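Local coordinates for glycosyl hydrolases family 31 family protein (Aspergillus niger, PDB 6DRU), which catalyses the hydrolytic release of alpha-xylose from the non-reducing terminal glucose of xyloglucan oligosaccharides, at residues S529-T534 / T561-D566; Y541-A546 / A696-I701; T548-F553 / V586-L591. One frame throughout, in Å; residues are numbered along the deposited sequence.

Contact 1 (S529-T534 / T561-D566); sequences SGNIDT and TCYFQD. With MAN (alpha-D-mannopyranose), chain C; BMA (beta-D-mannopyranose), chain B; NAG (2-acetamido-2-deoxy-beta-D-glucopyranose), chain D.
Asn531 and Thr561, their CA atoms 4.6 Å apart, form a single beta bridge between two irregular loops: Thr561 N donates to Gly530 O at 2.9 Å, and Ile532 N returns a bond to Thr561 O at 3.0 Å. Gly530 has a positive phi (77°), which glycine tolerates easily, and the methyl CG2 of Thr561 lies against its peptide.

Beyond the bridge the 529-534 chain folds into a type I turn from Asn531 to Thr534, reinforced by an Asx turn in which Asn531 OD1 accepts from Asp533 N. The other end of the same amide packs on an aromatic ring. With CG anti to the backbone N (chi1 -161°), its ND2 is carried over one face of the Tyr563 ring, toward the rim, 3.3 Å from Tyr563 CE1; amide and ring planes are 65° apart. The turn also directs Asp533 across the gap, where a single carboxylate oxygen receives two successive amides: Tyr563 N reaches OD2 of Asp533 at 2.6 Å on its anti lone pair, and Phe564 N approaches the same atom at 3.2 Å. Thr534 is the N-cap of helix 535-548.

A disulfide from Cys562 to Cys570 closes the loop holding 561-566 on itself, and CB of Cys562 packs on Ile532 CG1. Farther along, the backbone of Gln565 meets glycan sugars: its N donates to mannose O4 and its O accepts from O2 of a beta-mannose.

Two peptide N-H groups converging on Asp533 would probably stabilise its negative charge. The chemistry thus joins two loops of the barrel domain, the one leading into helix 535-548 and a disulfide-closed loop whose backbone contacts glycan sugars.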
loop_
_atom_site.group_PDB
_atom_site.type_symbol
_atom_site.label_atom_id
_atom_site.label_comp_id
_atom_site.label_asym_id
_atom_site.label_seq_id
_atom_site.Cartn_x
_atom_site.Cartn_y
_atom_site.Cartn_z
ATOM N N SER A 529 46.466 -13.465 -0.765
ATOM C CA SER A 529 45.288 -13.923 -0.038
ATOM C C SER A 529 44.814 -15.276 -0.555
ATOM O O SER A 529 44.540 -15.438 -1.748
ATOM C CB SER A 529 44.170 -12.888 -0.157
ATOM O OG SER A 529 42.995 -13.323 0.505
ATOM N N GLY A 530 44.725 -16.246 0.352
ATOM C CA GLY A 530 44.200 -17.557 0.042
ATOM C C GLY A 530 45.129 -18.479 -0.714
ATOM O O GLY A 530 44.729 -19.609 -1.024
ATOM N N ASN A 531 46.348 -18.045 -1.026
ATOM C CA ASN A 531 47.285 -18.859 -1.795
ATOM C C ASN A 531 48.039 -19.781 -0.842
ATOM O O ASN A 531 48.918 -19.333 -0.099
ATOM C CB ASN A 531 48.240 -17.977 -2.592
ATOM C CG ASN A 531 48.908 -18.725 -3.727
ATOM O OD1 ASN A 531 49.281 -19.891 -3.586
ATOM N ND2 ASN A 531 49.052 -18.062 -4.868
ATOM N N ILE A 532 47.704 -21.073 -0.875
ATOM C CA ILE A 532 48.304 -22.039 0.038
ATOM C C ILE A 532 49.769 -22.307 -0.264
ATOM O O ILE A 532 50.440 -22.989 0.520
ATOM C CB ILE A 532 47.520 -23.367 0.013
ATOM C CG1 ILE A 532 47.545 -23.977 -1.390
ATOM C CG2 ILE A 532 46.084 -23.147 0.459
ATOM C CD1 ILE A 532 47.095 -25.418 -1.430
ATOM N N ASP A 533 50.285 -21.794 -1.380
ATOM C CA ASP A 533 51.683 -21.970 -1.734
ATOM C C ASP A 533 52.545 -20.772 -1.368
ATOM O O ASP A 533 53.770 -20.846 -1.507
ATOM C CB ASP A 533 51.822 -22.259 -3.235
ATOM C CG ASP A 533 51.226 -23.598 -3.629
ATOM O OD1 ASP A 533 51.359 -24.564 -2.846
ATOM O OD2 ASP A 533 50.634 -23.688 -4.725
ATOM N N THR A 534 51.944 -19.676 -0.909
ATOM C CA THR A 534 52.777 -18.554 -0.499
ATOM C C THR A 534 53.039 -18.608 1.002
ATOM O O THR A 534 52.162 -19.017 1.772
ATOM C CB THR A 534 52.115 -17.224 -0.847
ATOM O OG1 THR A 534 50.918 -17.067 -0.074
ATOM C CG2 THR A 534 51.774 -17.170 -2.331
ATOM N N THR A 561 43.374 -20.589 -3.419
ATOM C CA THR A 561 44.117 -20.513 -4.667
ATOM C C THR A 561 45.511 -21.088 -4.437
ATOM O O THR A 561 45.941 -21.291 -3.299
ATOM C CB THR A 561 44.183 -19.070 -5.193
ATOM O OG1 THR A 561 44.983 -19.025 -6.381
ATOM C CG2 THR A 561 44.759 -18.131 -4.150
ATOM N N CYS A 562 46.218 -21.374 -5.527
ATOM C CA CYS A 562 47.483 -22.086 -5.416
ATOM C C CYS A 562 48.262 -21.946 -6.716
ATOM O O CYS A 562 47.727 -21.534 -7.748
ATOM C CB CYS A 562 47.257 -23.563 -5.067
ATOM S SG CYS A 562 46.261 -24.507 -6.259
ATOM N N TYR A 563 49.550 -22.289 -6.644
ATOM C CA TYR A 563 50.411 -22.339 -7.818
ATOM C C TYR A 563 50.469 -23.720 -8.456
ATOM O O TYR A 563 50.761 -23.820 -9.653
ATOM C CB TYR A 563 51.835 -21.908 -7.451
ATOM C CG TYR A 563 51.984 -20.450 -7.074
ATOM C CD1 TYR A 563 51.190 -19.471 -7.657
ATOM C CD2 TYR A 563 52.925 -20.054 -6.131
ATOM C CE1 TYR A 563 51.332 -18.135 -7.310
ATOM C CE2 TYR A 563 53.073 -18.724 -5.777
ATOM C CZ TYR A 563 52.275 -17.769 -6.368
ATOM O OH TYR A 563 52.424 -16.446 -6.015
ATOM N N PHE A 564 50.202 -24.779 -7.691
ATOM C CA PHE A 564 50.227 -26.146 -8.193
ATOM C C PHE A 564 48.948 -26.850 -7.765
ATOM O O PHE A 564 48.606 -26.853 -6.579
ATOM C CB PHE A 564 51.456 -26.901 -7.680
ATOM C CG PHE A 564 52.719 -26.088 -7.720
ATOM C CD1 PHE A 564 53.301 -25.747 -8.930
ATOM C CD2 PHE A 564 53.319 -25.660 -6.549
ATOM C CE1 PHE A 564 54.460 -24.995 -8.970
ATOM C CE2 PHE A 564 54.479 -24.909 -6.583
ATOM C CZ PHE A 564 55.050 -24.576 -7.795
ATOM N N GLN A 565 48.256 -27.453 -8.730
ATOM C CA GLN A 565 46.944 -28.045 -8.508
ATOM C C GLN A 565 46.921 -29.477 -9.020
ATOM O O GLN A 565 47.428 -29.765 -10.108
ATOM C CB GLN A 565 45.859 -27.224 -9.206
ATOM C CG GLN A 565 44.474 -27.375 -8.619
ATOM C CD GLN A 565 43.473 -26.462 -9.294
ATOM O OE1 GLN A 565 43.774 -25.307 -9.592
ATOM N NE2 GLN A 565 42.273 -26.976 -9.540
ATOM N N ASP A 566 46.322 -30.373 -8.230
ATOM C CA ASP A 566 46.208 -31.784 -8.585
ATOM C C ASP A 566 44.796 -32.308 -8.338
ATOM O O ASP A 566 44.601 -33.506 -8.113
ATOM C CB ASP A 566 47.229 -32.624 -7.818
ATOM C CG ASP A 566 47.122 -32.445 -6.312
ATOM O OD1 ASP A 566 46.338 -31.583 -5.862
ATOM O OD2 ASP A 566 47.825 -33.172 -5.577
HETATM C C1 MAN C . 48.953 -29.278 -13.928
HETATM C C2 MAN C . 50.276 -28.645 -13.557
HETATM C C3 MAN C . 50.084 -27.787 -12.326
HETATM C C4 MAN C . 48.942 -26.824 -12.552
HETATM C C5 MAN C . 47.717 -27.577 -13.031
HETATM C C6 MAN C . 46.595 -26.597 -13.292
HETATM O O2 MAN C . 50.736 -27.846 -14.622
HETATM O O3 MAN C . 51.264 -27.066 -12.059
HETATM O O4 MAN C . 48.644 -26.162 -11.345
HETATM O O5 MAN C . 48.017 -28.269 -14.220
HETATM O O6 MAN C . 45.410 -27.297 -13.603
HETATM C C1 BMA B . 46.694 -33.524 -12.707
HETATM C C2 BMA B . 47.350 -32.188 -12.338
HETATM C C3 BMA B . 48.166 -31.687 -13.528
HETATM C C4 BMA B . 49.113 -32.778 -14.053
HETATM C C5 BMA B . 48.330 -34.066 -14.347
HETATM C C6 BMA B . 49.218 -35.218 -14.777
HETATM O O2 BMA B . 48.261 -32.375 -11.265
HETATM O O3 BMA B . 48.899 -30.511 -13.203
HETATM O O4 BMA B . 49.749 -32.331 -15.239
HETATM O O5 BMA B . 47.646 -34.464 -13.152
HETATM O O6 BMA B . 49.848 -35.758 -13.621
HETATM C C1 NAG D . 42.877 -36.210 -10.721
HETATM C C2 NAG D . 44.251 -36.813 -10.920
HETATM C C3 NAG D . 45.344 -35.806 -10.917
HETATM C C4 NAG D . 44.989 -34.575 -11.726
HETATM C C5 NAG D . 43.618 -34.073 -11.331
HETATM C C6 NAG D . 43.233 -32.859 -12.150
HETATM C C7 NAG D . 44.243 -39.141 -10.124
HETATM C C8 NAG D . 44.472 -40.150 -9.020
HETATM N N2 NAG D . 44.473 -37.762 -9.886
HETATM O O3 NAG D . 46.520 -36.415 -11.401
HETATM O O4 NAG D . 45.946 -33.570 -11.492
HETATM O O5 NAG D . 42.695 -35.103 -11.562
HETATM O O6 NAG D . 42.881 -33.269 -13.452
HETATM O O7 NAG D . 43.859 -39.509 -11.217
#

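Contact 2 (Y541-A546 / A696-I701); sequences YVRWLA and APLQHI
Where a piece of helix 535-548 runs beside the loop 696-701, the backbones come closest at Arg543 CA and Leu698 CA, 6.8 Å apart, and at Ala546 CA and Ile701 CA, 6.4 Å apart. The loop makes a type I turn from Pro697 to His700, and carbonyls at and before the turn lie near the helix.

Arg543 exploits them. Its side chain bends at chi2 (-67°) and then runs extended, laying the guanidinium across the start of the turn. NH2 of Arg543 donates to Ala696 O at 3.1 Å, a nearly straight bond (178°) with the oxygen in the guanidinium plane, although the donor lies above the carbonyl's own plane. NH1 of Arg543 is 2.9 Å from Pro697 O. Over one face of the group sits CA of Leu698, 3.7 Å above its centre, so the flat cation has backbone oxygen at its edge and carbon on its face.

Leucine suits position 698 because its branch reaches back to the helix: CD1 of Leu698 touches Val542 CG1 at 3.7 Å, the two side chains crossing at about a right angle. The small methyl of Ala546 lets Ile701 approach closely, with the CB atoms of Ala546 and Ile701 4.1 Å apart. Beyond the two segments, His700 stacks on Trp681, and Trp492 of helix 492-508 packs against Arg543.

The arginine is buried, yet no carboxylate meets it across this interface. Its charge is probably eased in part by the carbonyl of Ala696, to which it is hydrogen-bonded, while aliphatic packing beside it completes the join between the catalytic-barrel domain and the C-terminal domain.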
loop_
_atom_site.group_PDB
_atom_site.type_symbol
_atom_site.label_atom_id
_atom_site.label_comp_id
_atom_site.label_asym_id
_atom_site.label_seq_id
_atom_site.Cartn_x
_atom_site.Cartn_y
_atom_site.Cartn_z
ATOM N N TYR A 541 47.091 -18.975 7.785
ATOM C CA TYR A 541 46.287 -20.176 7.980
ATOM C C TYR A 541 46.660 -20.894 9.271
ATOM O O TYR A 541 45.781 -21.374 9.996
ATOM C CB TYR A 541 46.438 -21.119 6.787
ATOM C CG TYR A 541 45.626 -22.385 6.941
ATOM C CD1 TYR A 541 44.263 -22.391 6.681
ATOM C CD2 TYR A 541 46.217 -23.570 7.362
ATOM C CE1 TYR A 541 43.512 -23.541 6.829
ATOM C CE2 TYR A 541 45.475 -24.724 7.513
ATOM C CZ TYR A 541 44.123 -24.704 7.244
ATOM O OH TYR A 541 43.375 -25.849 7.390
ATOM N N VAL A 542 47.956 -20.984 9.574
ATOM C CA VAL A 542 48.381 -21.696 10.776
ATOM C C VAL A 542 47.920 -20.956 12.025
ATOM O O VAL A 542 47.506 -21.574 13.013
ATOM C CB VAL A 542 49.906 -21.906 10.757
ATOM C CG1 VAL A 542 50.395 -22.403 12.106
ATOM C CG2 VAL A 542 50.282 -22.894 9.663
ATOM N N ARG A 543 47.966 -19.621 11.998
ATOM C CA ARG A 543 47.391 -18.843 13.091
ATOM C C ARG A 543 45.892 -19.091 13.207
ATOM O O ARG A 543 45.361 -19.250 14.313
ATOM C CB ARG A 543 47.668 -17.355 12.880
ATOM C CG ARG A 543 49.135 -16.964 12.929
ATOM C CD ARG A 543 49.713 -17.161 14.318
ATOM N NE ARG A 543 50.975 -16.449 14.479
ATOM C CZ ARG A 543 51.700 -16.460 15.592
ATOM N NH1 ARG A 543 51.286 -17.148 16.648
ATOM N NH2 ARG A 543 52.837 -15.781 15.652
ATOM N N TRP A 544 45.196 -19.132 12.068
ATOM C CA TRP A 544 43.748 -19.312 12.070
ATOM C C TRP A 544 43.367 -20.723 12.503
ATOM O O TRP A 544 42.469 -20.909 13.331
ATOM C CB TRP A 544 43.198 -18.998 10.678
ATOM C CG TRP A 544 41.799 -18.468 10.655
ATOM C CD1 TRP A 544 40.748 -18.884 11.418
ATOM C CD2 TRP A 544 41.297 -17.423 9.814
ATOM N NE1 TRP A 544 39.622 -18.161 11.106
ATOM C CE2 TRP A 544 39.933 -17.257 10.123
ATOM C CE3 TRP A 544 41.869 -16.610 8.831
ATOM C CZ2 TRP A 544 39.133 -16.313 9.485
ATOM C CZ3 TRP A 544 41.073 -15.673 8.198
ATOM C CH2 TRP A 544 39.722 -15.532 8.528
ATOM N N LEU A 545 44.037 -21.733 11.938
ATOM C CA LEU A 545 43.744 -23.120 12.290
ATOM C C LEU A 545 43.985 -23.379 13.772
ATOM O O LEU A 545 43.261 -24.161 14.399
ATOM C CB LEU A 545 44.591 -24.061 11.428
ATOM C CG LEU A 545 44.273 -25.560 11.381
ATOM C CD1 LEU A 545 44.886 -26.318 12.552
ATOM C CD2 LEU A 545 42.771 -25.786 11.325
ATOM N N ALA A 546 45.001 -22.734 14.348
ATOM C CA ALA A 546 45.269 -22.897 15.772
ATOM C C ALA A 546 44.114 -22.372 16.615
ATOM O O ALA A 546 43.779 -22.952 17.655
ATOM C CB ALA A 546 46.573 -22.193 16.146
ATOM N N ALA A 696 54.903 -15.813 21.529
ATOM C CA ALA A 696 53.918 -16.317 20.574
ATOM C C ALA A 696 54.602 -16.617 19.248
ATOM O O ALA A 696 54.469 -15.853 18.282
ATOM C CB ALA A 696 52.773 -15.322 20.388
ATOM N N PRO A 697 55.353 -17.722 19.163
ATOM C CA PRO A 697 55.856 -18.157 17.854
ATOM C C PRO A 697 54.717 -18.661 16.981
ATOM O O PRO A 697 53.568 -18.707 17.433
ATOM C CB PRO A 697 56.848 -19.271 18.209
ATOM C CG PRO A 697 56.343 -19.809 19.503
ATOM C CD PRO A 697 55.762 -18.637 20.245
ATOM N N LEU A 698 55.010 -19.055 15.739
ATOM C CA LEU A 698 53.935 -19.413 14.823
ATOM C C LEU A 698 53.214 -20.685 15.249
ATOM O O LEU A 698 52.032 -20.853 14.928
ATOM C CB LEU A 698 54.481 -19.557 13.398
ATOM C CG LEU A 698 53.599 -20.239 12.351
ATOM C CD1 LEU A 698 52.440 -19.332 11.975
ATOM C CD2 LEU A 698 54.410 -20.606 11.121
ATOM N N GLN A 699 53.880 -21.561 15.997
ATOM C CA GLN A 699 53.288 -22.821 16.419
ATOM C C GLN A 699 52.495 -22.709 17.715
ATOM O O GLN A 699 51.829 -23.678 18.098
ATOM C CB GLN A 699 54.374 -23.889 16.594
ATOM C CG GLN A 699 55.621 -23.669 15.754
ATOM C CD GLN A 699 56.619 -22.742 16.419
ATOM O OE1 GLN A 699 56.654 -22.631 17.644
ATOM N NE2 GLN A 699 57.435 -22.071 15.614
ATOM N N HIS A 700 52.552 -21.570 18.399
ATOM C CA HIS A 700 51.900 -21.390 19.690
ATOM C C HIS A 700 50.841 -20.302 19.592
ATOM O O HIS A 700 51.116 -19.205 19.096
ATOM C CB HIS A 700 52.925 -21.038 20.774
ATOM C CG HIS A 700 53.878 -22.149 21.087
ATOM N ND1 HIS A 700 53.630 -23.461 20.747
ATOM C CD2 HIS A 700 55.085 -22.142 21.701
ATOM C CE1 HIS A 700 54.639 -24.215 21.143
ATOM N NE2 HIS A 700 55.536 -23.439 21.723
ATOM N N ILE A 701 49.639 -20.607 20.059
ATOM C CA ILE A 701 48.555 -19.632 20.162
ATOM C C ILE A 701 48.442 -19.197 21.619
ATOM O O ILE A 701 48.394 -20.060 22.506
ATOM C CB ILE A 701 47.216 -20.201 19.651
ATOM C CG1 ILE A 701 46.098 -19.176 19.852
ATOM C CG2 ILE A 701 46.887 -21.542 20.307
ATOM C CD1 ILE A 701 44.772 -19.616 19.313
#

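Contact 3 (T548-F553 / V586-L591); sequences TTFLPF and VSYIHL
Thr549 and Phe550 pack on Tyr588 and Leu591 in a small, buried and largely apolar contact in the helical layer outside the strands of the TIM barrel, where it borders the C-terminal domain. The 548-553 segment is the connection from helix 535-548 to strand 554-555, the last barrel strand, which pairs in parallel with the first, 252-254; helix 582-594 follows that strand and provides the other side. A helix is therefore held against the connection that leads into the strand closing the barrel.

The backbones are nearest at Thr549 and Tyr588, whose CA atoms are 6.5 Å apart. Threonine serves here with both its branches. A chi1 of -45° sets OG1 beside its own backbone N, where it hydrogen-bonds to Ala546 O and also rests against Tyr588 CD1 at 3.5 Å; the methyl CG2 of Thr549 lies over the helix backbone, 3.6 Å from Tyr588 O. With OG1 hydrogen-bonded to Ala546 O, Thr549 can still offer carbon to the neighbouring helix.

Tyr588 points its ring between the segment and the C-terminal domain, where OH bonds to Gln699 O, so that an aromatic body sits in the core while its polar end is satisfied. Phe550 meets that ring edge to edge rather than by stacking, with Phe550 CE2 and Tyr588 CE1 4.5 Å apart. The other side chains around Phe550 include Phe645, Leu649 and Val651 of the C-terminal sheet. Arg592, one residue past the helical segment, bonds to the carbonyls of Thr549, Leu551 and Pro552.

The methyl CD2 of Leu591 touches Phe550 CZ at 3.7 Å, the two side chains crossing at about a right angle.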
loop_
_atom_site.group_PDB
_atom_site.type_symbol
_atom_site.label_atom_id
_atom_site.label_comp_id
_atom_site.label_asym_id
_atom_site.label_seq_id
_atom_site.Cartn_x
_atom_site.Cartn_y
_atom_site.Cartn_z
ATOM N N THR A 548 40.902 -22.285 15.808
ATOM C CA THR A 548 39.736 -23.156 15.720
ATOM C C THR A 548 39.819 -24.331 16.686
ATOM O O THR A 548 38.790 -24.950 16.976
ATOM C CB THR A 548 39.568 -23.669 14.290
ATOM O OG1 THR A 548 40.653 -24.547 13.965
ATOM C CG2 THR A 548 39.553 -22.507 13.313
ATOM N N THR A 549 41.016 -24.653 17.184
ATOM C CA THR A 549 41.132 -25.672 18.222
ATOM C C THR A 549 40.368 -25.273 19.477
ATOM O O THR A 549 39.807 -26.134 20.164
ATOM C CB THR A 549 42.604 -25.918 18.561
ATOM O OG1 THR A 549 43.367 -26.009 17.351
ATOM C CG2 THR A 549 42.761 -27.210 19.355
ATOM N N PHE A 550 40.328 -23.979 19.783
ATOM C CA PHE A 550 39.662 -23.490 20.983
ATOM C C PHE A 550 38.368 -22.772 20.620
ATOM O O PHE A 550 38.120 -21.645 21.061
ATOM C CB PHE A 550 40.608 -22.584 21.770
ATOM C CG PHE A 550 41.914 -23.242 22.113
ATOM C CD1 PHE A 550 42.048 -23.976 23.279
ATOM C CD2 PHE A 550 43.003 -23.140 21.261
ATOM C CE1 PHE A 550 43.242 -24.590 23.594
ATOM C CE2 PHE A 550 44.202 -23.752 21.570
ATOM C CZ PHE A 550 44.322 -24.478 22.739
ATOM N N LEU A 551 37.543 -23.426 19.815
ATOM C CA LEU A 551 36.218 -22.976 19.420
ATOM C C LEU A 551 35.242 -24.118 19.636
ATOM O O LEU A 551 35.650 -25.279 19.747
ATOM C CB LEU A 551 36.188 -22.533 17.951
ATOM C CG LEU A 551 36.810 -21.177 17.632
ATOM C CD1 LEU A 551 36.787 -20.920 16.137
ATOM C CD2 LEU A 551 36.073 -20.077 18.379
ATOM N N PRO A 552 33.940 -23.821 19.735
ATOM C CA PRO A 552 32.964 -24.897 19.975
ATOM C C PRO A 552 33.060 -26.039 18.982
ATOM O O PRO A 552 32.840 -27.197 19.359
ATOM C CB PRO A 552 31.620 -24.166 19.876
ATOM C CG PRO A 552 31.933 -22.786 20.338
ATOM C CD PRO A 552 33.309 -22.488 19.798
ATOM N N PHE A 553 33.400 -25.754 17.728
ATOM C CA PHE A 553 33.632 -26.787 16.730
ATOM C C PHE A 553 34.844 -26.404 15.898
ATOM O O PHE A 553 34.944 -25.268 15.429
ATOM C CB PHE A 553 32.404 -26.986 15.830
ATOM C CG PHE A 553 31.224 -27.584 16.543
ATOM C CD1 PHE A 553 31.086 -28.959 16.649
ATOM C CD2 PHE A 553 30.257 -26.772 17.114
ATOM C CE1 PHE A 553 30.004 -29.515 17.310
ATOM C CE2 PHE A 553 29.175 -27.321 17.776
ATOM C CZ PHE A 553 29.048 -28.694 17.873
ATOM N N VAL A 586 49.067 -30.666 12.405
ATOM C CA VAL A 586 48.685 -31.954 12.976
ATOM C C VAL A 586 48.750 -31.919 14.500
ATOM O O VAL A 586 47.984 -32.616 15.177
ATOM C CB VAL A 586 49.568 -33.071 12.385
ATOM C CG1 VAL A 586 49.243 -34.412 13.021
ATOM C CG2 VAL A 586 49.379 -33.147 10.876
ATOM N N SER A 587 49.641 -31.100 15.066
ATOM C CA SER A 587 49.718 -30.994 16.520
ATOM C C SER A 587 48.429 -30.429 17.101
ATOM O O SER A 587 47.934 -30.917 18.125
ATOM C CB SER A 587 50.909 -30.126 16.924
ATOM O OG SER A 587 50.660 -28.757 16.651
ATOM N N TYR A 588 47.867 -29.402 16.461
ATOM C CA TYR A 588 46.612 -28.835 16.942
ATOM C C TYR A 588 45.442 -29.783 16.719
ATOM O O TYR A 588 44.468 -29.749 17.479
ATOM C CB TYR A 588 46.359 -27.485 16.273
ATOM C CG TYR A 588 47.146 -26.358 16.901
ATOM C CD1 TYR A 588 46.763 -25.818 18.122
ATOM C CD2 TYR A 588 48.277 -25.841 16.282
ATOM C CE1 TYR A 588 47.480 -24.790 18.707
ATOM C CE2 TYR A 588 48.999 -24.813 16.858
ATOM C CZ TYR A 588 48.596 -24.292 18.070
ATOM O OH TYR A 588 49.309 -23.269 18.649
ATOM N N ILE A 589 45.513 -30.626 15.686
ATOM C CA ILE A 589 44.497 -31.661 15.508
ATOM C C ILE A 589 44.530 -32.637 16.676
ATOM O O ILE A 589 43.485 -33.015 17.221
ATOM C CB ILE A 589 44.695 -32.381 14.160
ATOM C CG1 ILE A 589 44.384 -31.434 12.999
ATOM C CG2 ILE A 589 43.822 -33.625 14.084
ATOM C CD1 ILE A 589 44.565 -32.062 11.634
ATOM N N HIS A 590 45.729 -33.061 17.082
ATOM C CA HIS A 590 45.850 -33.953 18.231
ATOM C C HIS A 590 45.442 -33.256 19.525
ATOM O O HIS A 590 44.793 -33.864 20.384
ATOM C CB HIS A 590 47.278 -34.482 18.332
ATOM C CG HIS A 590 47.568 -35.620 17.404
ATOM N ND1 HIS A 590 48.437 -35.510 16.340
ATOM C CD2 HIS A 590 47.107 -36.893 17.385
ATOM C CE1 HIS A 590 48.498 -36.666 15.703
ATOM N NE2 HIS A 590 47.701 -37.522 16.317
ATOM N N LEU A 591 45.819 -31.984 19.685
ATOM C CA LEU A 591 45.415 -31.235 20.871
ATOM C C LEU A 591 43.897 -31.132 20.966
ATOM O O LEU A 591 43.330 -31.179 22.064
ATOM C CB LEU A 591 46.046 -29.843 20.856
ATOM C CG LEU A 591 45.617 -28.888 21.972
ATOM C CD1 LEU A 591 45.967 -29.465 23.337
ATOM C CD2 LEU A 591 46.247 -27.514 21.785
#

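Overall arrangement
From the N terminus the chain reaches 529-534, climbs helix 535-548 through 541-546, and passes 548-553 into the last barrel strand. Residues 561-566 then return to close contact 1, and 586-591 on helix 582-594 closes contact 3. Much later, 696-701 closes contact 2 around a long loop in which contact 3 is nested, while contact 1 crosses both. Contacts 2 and 3 touch, their centres 11 Å apart, through Tyr588, which links barrel helix to C-terminal loop. Contact 1 lies apart, about 7 Å from contact 2 at the nearest atoms. The three contacts thus bind the approach to helix 535-548, its body and its exit to 561-566, 696-701 and helix 582-594 respectively.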